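Local coordinates for protein peptidase M28 (Shewanella amazonensis SB2B, PDB 3IIB) that probably acts as a zinc-dependent carboxypeptidase or dipeptidase of peptidase family M28, working at a two-zinc centre, at residues A[65-70]-A[234-239]; A[76-81]-A[223-228]; A[96-101]-A[196-201]; A[335-340]-A[362-367]; A[356-361]-A[423-428]. All coordinates share one frame; numbering follows the deposited sequence. Where two conformers were deposited one is given.

Contact 1. Residues A[65-70]-A[234-239]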
# COMPACT_ATOMS: atom_id res chain seq x y z
N LYS A 65 -8.36 16.95 31.98
CA LYS A 65 -9.22 16.60 30.86
C LYS A 65 -10.63 17.08 31.05
O LYS A 65 -11.09 17.26 32.19
CB LYS A 65 -9.18 15.10 30.61
CG LYS A 65 -9.73 14.24 31.72
CD LYS A 65 -9.44 12.80 31.40
CE LYS A 65 -10.36 11.87 32.08
NZ LYS A 65 -10.07 11.74 33.52
N GLU A 66 -11.33 17.20 29.92
CA GLU A 66 -12.68 17.76 29.90
C GLU A 66 -13.58 16.88 29.04
O GLU A 66 -13.19 16.50 27.95
CB GLU A 66 -12.63 19.17 29.34
CG GLU A 66 -11.85 20.11 30.29
CD GLU A 66 -11.77 21.56 29.82
OE1 GLU A 66 -11.99 21.83 28.62
OE2 GLU A 66 -11.44 22.43 30.66
N PRO A 67 -14.77 16.57 29.53
CA PRO A 67 -15.57 15.57 28.82
C PRO A 67 -16.22 16.05 27.52
O PRO A 67 -16.59 17.24 27.35
CB PRO A 67 -16.63 15.19 29.84
CG PRO A 67 -16.86 16.45 30.61
CD PRO A 67 -15.48 17.06 30.74
N VAL A 68 -16.34 15.11 26.60
CA VAL A 68 -16.92 15.31 25.28
C VAL A 68 -17.84 14.14 25.02
O VAL A 68 -17.42 12.99 25.09
CB VAL A 68 -15.83 15.39 24.20
CG1 VAL A 68 -16.45 15.46 22.78
CG2 VAL A 68 -14.89 16.56 24.49
N THR A 69 -19.08 14.42 24.66
CA THR A 69 -20.02 13.35 24.29
C THR A 69 -19.67 12.83 22.90
O THR A 69 -19.49 13.62 21.94
CB THR A 69 -21.48 13.86 24.29
OG1 THR A 69 -21.77 14.42 25.59
CG2 THR A 69 -22.49 12.71 23.92
N VAL A 70 -19.57 11.52 22.76
CA VAL A 70 -19.23 10.91 21.47
C VAL A 70 -20.14 9.71 21.13
O VAL A 70 -20.51 8.93 22.03
CB VAL A 70 -17.77 10.42 21.40
CG1 VAL A 70 -16.78 11.60 21.65
CG2 VAL A 70 -17.55 9.25 22.36
N THR A 234 -18.74 9.03 26.75
CA THR A 234 -17.86 10.17 27.05
C THR A 234 -16.44 9.89 26.58
O THR A 234 -15.88 8.83 26.88
CB THR A 234 -17.83 10.41 28.57
OG1 THR A 234 -19.18 10.60 29.05
CG2 THR A 234 -16.96 11.61 28.92
N SER A 235 -15.87 10.85 25.85
CA SER A 235 -14.44 10.91 25.60
C SER A 235 -14.00 12.22 26.28
O SER A 235 -14.77 12.84 27.02
CB SER A 235 -14.14 10.91 24.09
OG SER A 235 -12.73 10.82 23.83
N TYR A 236 -12.77 12.63 26.04
CA TYR A 236 -12.21 13.79 26.71
C TYR A 236 -11.23 14.55 25.83
O TYR A 236 -10.41 13.93 25.13
CB TYR A 236 -11.43 13.37 27.96
CG TYR A 236 -12.32 12.71 28.99
CD1 TYR A 236 -12.57 11.35 28.94
CD2 TYR A 236 -12.93 13.46 29.97
CE1 TYR A 236 -13.43 10.76 29.86
CE2 TYR A 236 -13.77 12.88 30.88
CZ TYR A 236 -14.02 11.54 30.81
OH TYR A 236 -14.84 10.95 31.72
N ASN A 237 -11.35 15.87 25.88
CA ASN A 237 -10.27 16.79 25.48
C ASN A 237 -9.22 16.72 26.57
O ASN A 237 -9.54 16.82 27.76
CB ASN A 237 -10.81 18.22 25.34
CG ASN A 237 -11.77 18.40 24.16
OD1 ASN A 237 -11.67 17.71 23.14
ND2 ASN A 237 -12.68 19.36 24.29
N VAL A 238 -7.96 16.51 26.18
CA VAL A 238 -6.87 16.39 27.12
C VAL A 238 -6.02 17.63 27.01
O VAL A 238 -5.63 18.03 25.87
CB VAL A 238 -6.04 15.11 26.85
CG1 VAL A 238 -4.76 15.04 27.73
CG2 VAL A 238 -6.90 13.86 27.02
N ILE A 239 -5.75 18.26 28.15
CA ILE A 239 -5.18 19.60 28.15
C ILE A 239 -3.93 19.63 29.03
O ILE A 239 -3.91 19.05 30.16
CB ILE A 239 -6.21 20.62 28.61
CG1 ILE A 239 -7.41 20.67 27.61
CG2 ILE A 239 -5.52 22.02 28.79
CD1 ILE A 239 -8.63 21.45 28.09
O HOH W 1 -13.61 20.94 26.53
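Lys65 lays its aliphatic chain across one face of the Tyr236 ring, with CE 3.6 Å from the ring centroid and practically on the ring normal. Lys65 NZ stands 4.8 Å from the Tyr236 ring centroid in a cation-pi contact. With CG between backbone N and carbonyl carbon (chi1 64°), the chain starts outside the rim near CD2, and only CE overlies the centre. Pro67 CA comes to the ring obliquely, while its CB packs 3.8 Å from Tyr236 CE2 and also meets the Thr234 methyl. The reverse face of the sheet carries Glu66, Val68, Ser235 and Asn237. There Val68 CG2 packs 3.6 Å from Asn237 CG, the two side chains crossing at about a right angle. Glu66 OE1 lies 3.4 Å from Ile239 CD1, receives a bond from His317, and shares a water with Asn237 ND2. The Asn237 amide is gripped further by Ala301 N and Gly309 O, which fixes its rotation. Two hydrogen-bonded pairs, Glu66 with Asn237 and Val68 with Ser235, knit the backbones. This twisted antiparallel pairing, its strand directions 141° apart, belongs to the mixed sheet of the zinc-exopeptidase fold; the Asn237 side chain is about 8 Å from that of the zinc ligand His257.

Contact 2. Residues A[76-81]-A[223-228]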
# COMPACT_ATOMS: atom_id res chain seq x y z
N GLY A 76 -17.39 -3.92 11.61
CA GLY A 76 -17.27 -5.37 11.54
C GLY A 76 -16.55 -5.75 10.26
O GLY A 76 -15.61 -5.06 9.80
N ILE A 77 -17.03 -6.83 9.66
CA ILE A 77 -16.47 -7.37 8.43
C ILE A 77 -16.73 -6.44 7.23
O ILE A 77 -17.70 -5.69 7.19
CB ILE A 77 -17.07 -8.80 8.16
CG1 ILE A 77 -16.21 -9.60 7.16
CG2 ILE A 77 -18.50 -8.72 7.67
CD1 ILE A 77 -16.88 -10.87 6.69
N ALA A 78 -15.82 -6.46 6.26
CA ALA A 78 -16.01 -5.76 5.00
C ALA A 78 -15.48 -6.70 3.92
O ALA A 78 -14.29 -7.02 3.90
CB ALA A 78 -15.26 -4.43 4.99
N LYS A 79 -16.37 -7.18 3.07
CA LYS A 79 -16.01 -8.03 1.96
C LYS A 79 -16.76 -7.56 0.73
O LYS A 79 -17.96 -7.28 0.80
CB LYS A 79 -16.40 -9.47 2.23
CG LYS A 79 -15.64 -10.13 3.33
CD LYS A 79 -16.23 -11.51 3.63
CE LYS A 79 -16.15 -12.45 2.42
NZ LYS A 79 -16.56 -13.85 2.79
N ALA A 80 -16.07 -7.43 -0.38
CA ALA A 80 -16.74 -7.09 -1.62
C ALA A 80 -16.06 -7.78 -2.79
O ALA A 80 -14.88 -8.12 -2.74
CB ALA A 80 -16.78 -5.59 -1.83
N SER A 81 -16.84 -8.08 -3.81
CA SER A 81 -16.24 -8.60 -5.05
C SER A 81 -17.07 -8.23 -6.26
O SER A 81 -18.24 -7.84 -6.15
CB SER A 81 -16.07 -10.11 -4.95
OG SER A 81 -17.33 -10.72 -4.89
N LEU A 223 -21.56 -6.97 -1.86
CA LEU A 223 -21.05 -6.13 -0.79
C LEU A 223 -21.58 -6.62 0.56
O LEU A 223 -22.80 -6.82 0.74
CB LEU A 223 -21.48 -4.68 -0.98
CG LEU A 223 -21.02 -3.64 0.05
CD1 LEU A 223 -19.49 -3.43 0.10
CD2 LEU A 223 -21.72 -2.29 -0.27
N GLU A 224 -20.66 -6.81 1.49
CA GLU A 224 -20.98 -7.26 2.83
C GLU A 224 -20.27 -6.34 3.77
O GLU A 224 -19.06 -6.18 3.66
CB GLU A 224 -20.48 -8.69 3.05
CG GLU A 224 -20.83 -9.20 4.43
CD GLU A 224 -20.50 -10.65 4.65
OE1 GLU A 224 -19.88 -11.29 3.76
OE2 GLU A 224 -20.91 -11.15 5.72
N LEU A 225 -21.06 -5.71 4.67
CA LEU A 225 -20.54 -4.84 5.71
C LEU A 225 -21.18 -5.19 7.02
O LEU A 225 -22.41 -5.30 7.14
CB LEU A 225 -20.79 -3.36 5.43
CG LEU A 225 -20.22 -2.79 4.13
CD1 LEU A 225 -20.77 -1.36 3.93
CD2 LEU A 225 -18.67 -2.84 4.06
N GLY A 226 -20.33 -5.41 8.01
CA GLY A 226 -20.79 -5.65 9.36
C GLY A 226 -20.46 -4.33 10.05
O GLY A 226 -19.43 -3.70 9.79
N SER A 227 -21.36 -3.90 10.88
CA SER A 227 -21.13 -2.73 11.71
C SER A 227 -22.21 -2.75 12.77
O SER A 227 -23.21 -3.47 12.61
CB SER A 227 -21.23 -1.43 10.89
OG SER A 227 -22.59 -1.13 10.59
N GLU A 228 -22.00 -1.97 13.82
CA GLU A 228 -22.94 -1.88 14.95
C GLU A 228 -22.87 -0.47 15.54
O GLU A 228 -21.81 0.13 15.64
CB GLU A 228 -22.56 -2.90 16.03
CG GLU A 228 -23.51 -2.94 17.24
CD GLU A 228 -22.86 -3.51 18.52
OE1 GLU A 228 -21.61 -3.51 18.66
OE2 GLU A 228 -23.65 -3.92 19.40
O HOH W 2 -17.57 -3.11 7.77
O HOH W 3 -18.36 -13.56 4.61
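The Glu224 carboxylate sits between Ile77 and Lys79, each oxygen turned to a different neighbour. OE2 is directed to Ile77, whose CG2, in one of two deposited conformers, is 3.9 Å away. OE1 faces the Lys79 chain and comes within 3.7 Å of CD. Lys79 and Glu224 run side by side in the same direction, and Glu224 gets there with CG anti to its own N (chi1 -179°) and an extended chain. Their charged ends stop short of a salt bridge: Lys79 NZ and Glu224 OE1 are 4.3 Å apart, joined by a water that accepts from the lysine and donates to the carboxylate. Beneath, Lys79 and Glu224 form an antiparallel hydrogen-bonded pair, with Lys79 N 2.9 Å from Glu224 O. Toward the strand's start, Gly76 N reaches Gly226 O at 2.7 Å; a side chain on Gly76 would collide with Gly226 C. On the opposite face Ala78 CB meets Leu225 CD2 at 3.9 Å and Ala80 CB meets Leu223 CD1; Val92, Ala94 and Ala199 continue this apolar layer. The chemistry is thus two-sided: one face packs Ala78 and Ala80 on the buried Leu223 and Leu225, while the other holds a water-separated charge pair that probably adds only modest attraction.

Contact 3. Residues A[96-101]-A[196-201]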
# COMPACT_ATOMS: atom_id res chain seq x y z
N GLY A 96 -17.28 5.48 7.64
CA GLY A 96 -17.54 5.66 9.05
C GLY A 96 -18.98 5.97 9.35
O GLY A 96 -19.50 6.95 8.89
N GLY A 97 -19.61 5.13 10.14
CA GLY A 97 -21.01 5.27 10.44
C GLY A 97 -21.95 4.47 9.56
O GLY A 97 -23.15 4.46 9.84
N SER A 98 -21.44 3.76 8.55
CA SER A 98 -22.31 2.97 7.67
C SER A 98 -23.11 1.97 8.48
O SER A 98 -22.59 1.31 9.40
CB SER A 98 -21.50 2.18 6.61
OG SER A 98 -22.39 1.49 5.75
N ILE A 99 -24.36 1.77 8.09
CA ILE A 99 -25.12 0.64 8.54
C ILE A 99 -24.55 -0.63 7.88
O ILE A 99 -23.84 -0.57 6.88
CB ILE A 99 -26.64 0.77 8.20
CG1 ILE A 99 -26.90 0.81 6.69
CG2 ILE A 99 -27.23 2.04 8.86
CD1 ILE A 99 -28.39 0.49 6.31
N ALA A 100 -24.89 -1.77 8.46
CA ALA A 100 -24.52 -3.06 7.91
C ALA A 100 -25.38 -3.34 6.69
O ALA A 100 -26.51 -2.82 6.57
CB ALA A 100 -24.73 -4.20 8.98
N THR A 101 -24.89 -4.22 5.83
CA THR A 101 -25.68 -4.76 4.69
C THR A 101 -26.70 -5.73 5.23
O THR A 101 -26.51 -6.22 6.34
CB THR A 101 -24.78 -5.44 3.69
OG1 THR A 101 -23.90 -6.34 4.39
CG2 THR A 101 -23.95 -4.38 2.92
N ILE A 196 -28.49 3.64 3.81
CA ILE A 196 -28.04 2.50 3.02
C ILE A 196 -26.54 2.20 3.32
O ILE A 196 -25.80 3.10 3.69
CB ILE A 196 -28.29 2.72 1.49
CG1 ILE A 196 -27.49 3.94 1.01
CG2 ILE A 196 -29.83 2.75 1.18
CD1 ILE A 196 -27.44 4.11 -0.56
N PRO A 197 -26.12 0.94 3.14
CA PRO A 197 -24.70 0.59 3.28
C PRO A 197 -23.82 1.39 2.33
O PRO A 197 -24.18 1.63 1.19
CB PRO A 197 -24.66 -0.89 2.93
CG PRO A 197 -26.01 -1.37 3.02
CD PRO A 197 -26.92 -0.23 2.73
N ALA A 198 -22.66 1.79 2.83
CA ALA A 198 -21.79 2.74 2.15
C ALA A 198 -20.34 2.33 2.40
O ALA A 198 -19.95 2.20 3.55
CB ALA A 198 -22.01 4.16 2.70
N ALA A 199 -19.56 2.15 1.33
CA ALA A 199 -18.20 1.67 1.40
C ALA A 199 -17.33 2.40 0.39
O ALA A 199 -17.83 2.93 -0.60
CB ALA A 199 -18.16 0.18 1.13
N ALA A 200 -16.04 2.44 0.69
CA ALA A 200 -15.01 2.92 -0.24
C ALA A 200 -14.20 1.72 -0.73
O ALA A 200 -13.90 0.80 0.04
CB ALA A 200 -14.09 3.92 0.45
N ILE A 201 -13.84 1.75 -2.02
CA ILE A 201 -12.98 0.74 -2.60
C ILE A 201 -11.66 1.39 -2.96
O ILE A 201 -11.56 2.62 -3.04
CB ILE A 201 -13.60 0.02 -3.80
CG1 ILE A 201 -13.78 0.97 -5.02
CG2 ILE A 201 -14.91 -0.65 -3.40
CD1 ILE A 201 -14.51 0.35 -6.24
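Pro197 is wedged against a loop, with Ile99 on its ring nitrogen side and Thr101 at CB and CG. The Thr101 methyl CG2 meets Pro197 CB at 3.6 Å, the two side chains crossing at a slant, while Thr101 OG1 is engaged by Leu225 N. Ile99 brings its ethyl branch instead: CG1 lies 3.6 Å from Pro197 N, and CD1 follows to 3.9 Å from Pro197 CD. That branch reaches the proline because CG1 lies between the isoleucine's backbone N and carbonyl carbon (chi1 63°), although CB itself does not point at the partner. Leu225 also touches the proline. The loop, which follows strand 88-94, is thereby held on the entrance to strand 198-201, in a lobe whose parallel strands and helix 145-163 are consistent with the protease-associated-like insert of this family. Ser98 supplies the polar grip. Its OG accepts from Ala198 N at 2.9 Å, with an N-H...O angle of 149°, and donates to Ile99 O at 2.8 Å, in the carbonyl plane and on a lone pair. The buried hydroxyl therefore has both roles filled. Ser98 O receives Ser227 OG and Trp73 NE1, and Ile196, its side chain pointing away from the loop, packs on Ala161 and Ala162 of helix 145-163.

Contact 4. Residues A[335-340]-A[362-367]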
# COMPACT_ATOMS: atom_id res chain seq x y z
N GLY A 335 4.36 16.75 7.13
CA GLY A 335 5.08 17.51 6.11
C GLY A 335 5.50 18.88 6.61
O GLY A 335 4.82 19.45 7.43
N PRO A 336 6.61 19.44 6.08
CA PRO A 336 7.07 20.70 6.66
C PRO A 336 6.12 21.86 6.37
O PRO A 336 5.42 21.90 5.33
CB PRO A 336 8.44 20.94 5.99
CG PRO A 336 8.48 20.03 4.86
CD PRO A 336 7.48 18.95 5.01
N ILE A 337 6.14 22.83 7.29
CA ILE A 337 5.44 24.08 7.15
C ILE A 337 6.17 24.99 6.17
O ILE A 337 7.38 25.19 6.28
CB ILE A 337 5.26 24.78 8.53
CG1 ILE A 337 4.36 23.91 9.39
CG2 ILE A 337 4.64 26.18 8.36
CD1 ILE A 337 4.44 24.17 10.86
N TYR A 338 5.41 25.55 5.24
CA TYR A 338 5.95 26.46 4.20
C TYR A 338 5.39 27.89 4.23
O TYR A 338 5.91 28.77 3.55
CB TYR A 338 5.76 25.87 2.78
CG TYR A 338 4.31 25.67 2.39
CD1 TYR A 338 3.57 26.67 1.77
CD2 TYR A 338 3.66 24.46 2.65
CE1 TYR A 338 2.22 26.48 1.44
CE2 TYR A 338 2.34 24.25 2.29
CZ TYR A 338 1.62 25.26 1.72
OH TYR A 338 0.28 25.02 1.39
N GLN A 339 4.38 28.13 5.05
CA GLN A 339 3.71 29.44 5.10
C GLN A 339 2.88 29.50 6.38
O GLN A 339 2.31 28.48 6.81
CB GLN A 339 2.81 29.61 3.87
CG GLN A 339 2.18 31.00 3.73
CD GLN A 339 1.59 31.19 2.34
OE1 GLN A 339 2.26 30.87 1.36
NE2 GLN A 339 0.36 31.72 2.25
N ILE A 340 2.82 30.69 6.98
CA ILE A 340 1.83 30.94 8.03
C ILE A 340 0.83 31.98 7.57
O ILE A 340 1.18 33.10 7.24
CB ILE A 340 2.47 31.35 9.37
CG1 ILE A 340 3.41 30.26 9.86
CG2 ILE A 340 1.34 31.70 10.44
CD1 ILE A 340 4.26 30.61 11.08
N LEU A 362 13.64 28.41 8.29
CA LEU A 362 13.11 27.05 8.36
C LEU A 362 12.25 26.76 7.15
O LEU A 362 11.68 25.67 7.03
CB LEU A 362 12.30 26.88 9.62
CG LEU A 362 13.02 27.11 10.94
CD1 LEU A 362 12.03 27.19 12.14
CD2 LEU A 362 14.06 25.98 11.15
N GLY A 363 12.13 27.76 6.28
CA GLY A 363 11.38 27.64 5.04
C GLY A 363 9.96 28.19 5.09
O GLY A 363 9.15 27.87 4.23
N VAL A 364 9.65 29.02 6.09
CA VAL A 364 8.28 29.49 6.31
C VAL A 364 8.08 30.92 5.80
O VAL A 364 8.73 31.86 6.29
CB VAL A 364 7.87 29.41 7.82
CG1 VAL A 364 6.40 29.90 8.00
CG2 VAL A 364 8.06 28.00 8.33
N ALA A 365 7.19 31.05 4.81
CA ALA A 365 6.92 32.32 4.11
C ALA A 365 5.81 33.09 4.81
O ALA A 365 4.99 32.51 5.53
CB ALA A 365 6.52 32.06 2.60
N ALA A 366 5.81 34.40 4.59
CA ALA A 366 4.72 35.28 4.99
C ALA A 366 3.42 34.86 4.31
O ALA A 366 3.40 34.43 3.14
CB ALA A 366 5.06 36.75 4.68
N GLY A 367 2.34 35.01 5.04
CA GLY A 367 1.02 34.66 4.54
C GLY A 367 -0.03 35.72 4.62
O GLY A 367 0.21 36.89 4.96
O HOH W 4 3.04 34.98 7.93
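Val364 slots between Ile337 and Ile340 where the two ends of a beta-alpha-beta unit meet, strand 337-343 and the short, weakly bonded strand 365-366 running parallel with helix 346-355 in the connection. This is the tight side. Val364 CG1, anti to the backbone N (chi1 -179°), comes 3.5 Å from Ile340 CG1, and its other methyl, CG2, lies 3.9 Å from Ile337 CG2. Ala359, Met356 and Leu390 extend the apolar layer. Two backbone bonds hold the strands: Ala365 N reaches Tyr338 O at 2.9 Å, and Ile340 N meets Ala365 O at 3.2 Å. The looser side belongs to Gln339 and the exposed Ala365 and Ala366. The extended glutamine passes over the neighbouring backbone, NE2 3.8 Å from Gly367 CA, and then binds Asp341 OD1. Cutting Gln339 back to an alanine would probably leave Asp341 without this amide donor and uncover the backbone at Ala366 and Gly367. At this end the strands part: Gly367 N is 3.1 Å from Ile340 O but poorly angled for a bond. A water closes the gap, donating to Ile340 O at 2.7 Å and accepting from Gly367 N.

Contact 5. Residues A[356-361]-A[423-428]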
# COMPACT_ATOMS: atom_id res chain seq x y z
N MSE A 356 6.97 36.61 12.79
CA MSE A 356 7.28 35.24 12.43
C MSE A 356 8.32 35.12 11.33
O MSE A 356 8.54 34.05 10.81
CB MSE A 356 6.02 34.47 12.08
CG MSE A 356 5.11 34.27 13.31
SE MSE A 356 5.98 33.35 14.74
CE MSE A 356 6.71 31.89 13.92
N LYS A 357 8.98 36.23 10.98
CA LYS A 357 10.05 36.12 10.00
C LYS A 357 11.21 35.33 10.60
O LYS A 357 12.07 34.89 9.88
CB LYS A 357 10.47 37.49 9.47
CG LYS A 357 9.51 37.94 8.35
CD LYS A 357 9.80 39.34 7.83
CE LYS A 357 8.81 39.74 6.75
NZ LYS A 357 8.32 38.59 5.93
N VAL A 358 11.17 35.12 11.92
CA VAL A 358 12.12 34.24 12.56
C VAL A 358 12.11 32.80 11.95
O VAL A 358 13.14 32.10 12.02
CB VAL A 358 11.93 34.20 14.09
CG1 VAL A 358 10.60 33.55 14.50
CG2 VAL A 358 13.08 33.50 14.73
N ALA A 359 10.98 32.39 11.38
CA ALA A 359 10.82 31.06 10.78
C ALA A 359 11.22 31.00 9.30
O ALA A 359 11.25 29.91 8.72
CB ALA A 359 9.36 30.53 10.95
N GLU A 360 11.51 32.14 8.68
CA GLU A 360 11.96 32.15 7.29
C GLU A 360 13.10 31.16 7.03
O GLU A 360 13.02 30.41 6.07
CB GLU A 360 12.32 33.58 6.82
CG GLU A 360 11.08 34.42 6.51
CD GLU A 360 11.40 35.73 5.78
OE1 GLU A 360 12.51 36.24 5.96
OE2 GLU A 360 10.53 36.24 5.04
N PRO A 361 14.14 31.16 7.87
CA PRO A 361 15.22 30.18 7.67
C PRO A 361 14.83 28.70 7.76
O PRO A 361 15.61 27.85 7.32
CB PRO A 361 16.22 30.54 8.76
CG PRO A 361 15.95 31.98 9.05
CD PRO A 361 14.48 32.09 8.96
N TYR A 423 6.31 25.36 15.42
CA TYR A 423 5.29 25.54 16.47
C TYR A 423 5.90 26.11 17.73
O TYR A 423 5.27 26.91 18.42
CB TYR A 423 4.49 24.27 16.78
CG TYR A 423 3.21 24.21 15.98
CD1 TYR A 423 3.20 23.74 14.67
CD2 TYR A 423 2.01 24.67 16.50
CE1 TYR A 423 2.03 23.69 13.94
CE2 TYR A 423 0.84 24.64 15.78
CZ TYR A 423 0.85 24.18 14.49
OH TYR A 423 -0.34 24.16 13.77
N ALA A 424 7.13 25.70 18.05
CA ALA A 424 7.80 26.22 19.23
C ALA A 424 8.04 27.72 19.06
O ALA A 424 7.78 28.51 19.99
CB ALA A 424 9.08 25.46 19.51
N GLN A 425 8.50 28.13 17.89
CA GLN A 425 8.67 29.54 17.58
C GLN A 425 7.32 30.27 17.67
O GLN A 425 7.20 31.34 18.27
CB GLN A 425 9.26 29.76 16.18
CG GLN A 425 10.69 29.25 16.04
CD GLN A 425 11.38 29.67 14.77
OE1 GLN A 425 10.73 29.90 13.76
NE2 GLN A 425 12.71 29.81 14.82
N PHE A 426 6.31 29.71 17.00
CA PHE A 426 4.98 30.32 17.02
C PHE A 426 4.47 30.50 18.44
O PHE A 426 3.98 31.58 18.81
CB PHE A 426 4.00 29.47 16.20
CG PHE A 426 2.58 29.97 16.22
CD1 PHE A 426 2.18 30.97 15.34
CD2 PHE A 426 1.62 29.41 17.05
CE1 PHE A 426 0.87 31.41 15.33
CE2 PHE A 426 0.32 29.88 17.05
CZ PHE A 426 -0.06 30.87 16.19
N ALA A 427 4.48 29.43 19.23
CA ALA A 427 3.91 29.49 20.57
C ALA A 427 4.73 30.47 21.42
O ALA A 427 4.16 31.27 22.13
CB ALA A 427 3.82 28.12 21.23
N TRP A 428 6.06 30.46 21.29
CA TRP A 428 6.87 31.41 22.06
C TRP A 428 6.63 32.86 21.63
O TRP A 428 6.36 33.74 22.45
CB TRP A 428 8.35 31.06 22.01
CG TRP A 428 9.12 32.00 22.84
CD1 TRP A 428 9.87 33.06 22.44
CD2 TRP A 428 9.15 32.00 24.27
NE1 TRP A 428 10.38 33.73 23.53
CE2 TRP A 428 9.96 33.09 24.66
CE3 TRP A 428 8.58 31.19 25.25
CZ2 TRP A 428 10.19 33.38 26.00
CZ3 TRP A 428 8.80 31.52 26.58
CH2 TRP A 428 9.60 32.59 26.93
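Met356, Val358 and Ala359 pack on Gln425 and Phe426, setting the 3-10 turn that follows helix 346-355 against helix 413-432. Van der Waals packing comes first. Met356, present as selenomethionine, folds back at chi2 and chi3 (-58° and -50°), and this bend carries its methyl CE onto the helix backbone, 3.8 Å from Phe426 N, with an apolar contact of 4.3 Å to Phe426 CB. Next is the meeting of Val358 with the Gln425 amide, the two side chains coming from opposite directions. Val358 CG1 lies 3.7 Å from Gln425 OE1, and CG2 is equally far from NE2, so both methyls lie over the same face of the amide, one at its oxygen and one at its nitrogen. Polar bonding across this pair is lacking; NE2 instead donates to Ala10 O of helix 3-19, so Gln425 ties the N-terminal helix to the same spot. A leucine at Gln425 is likely to leave the carbonyl of Ala10 without this donor. Backbone bonds keep each partner in shape: Ala359 N to Met356 O, 3.0 Å, closes the 3-10 turn, whereas Ala427 N to Tyr423 O is a regular helical bond. Finally, the amide oxygen presses against the turn, with Gln425 OE1 3.2 Å from Ala359 CB.

Overall arrangement
From the N terminus, strand 62-84 opens contact 1 and then contact 2, and the loop beyond strand 88-94 opens contact 3. The returning chain closes them in reverse order: 196-201, then 223-228 and 234-239, so contact 3 nests inside contact 2 and both inside contact 1. The long strands 62-84 and 220-242 thus reach from the sheet near the zinc site to the other lobe, with the centres of contacts 1 and 2 about 30 Å apart. Contacts 2 and 3 touch through Ser227 and Ser98. Later, contacts 4 and 5 cross, 356-361 opening before 362-367 closes contact 4; contact 4 pairs strands of the three-stranded sheet, and contact 5 sets the turn between them on helix 413-432.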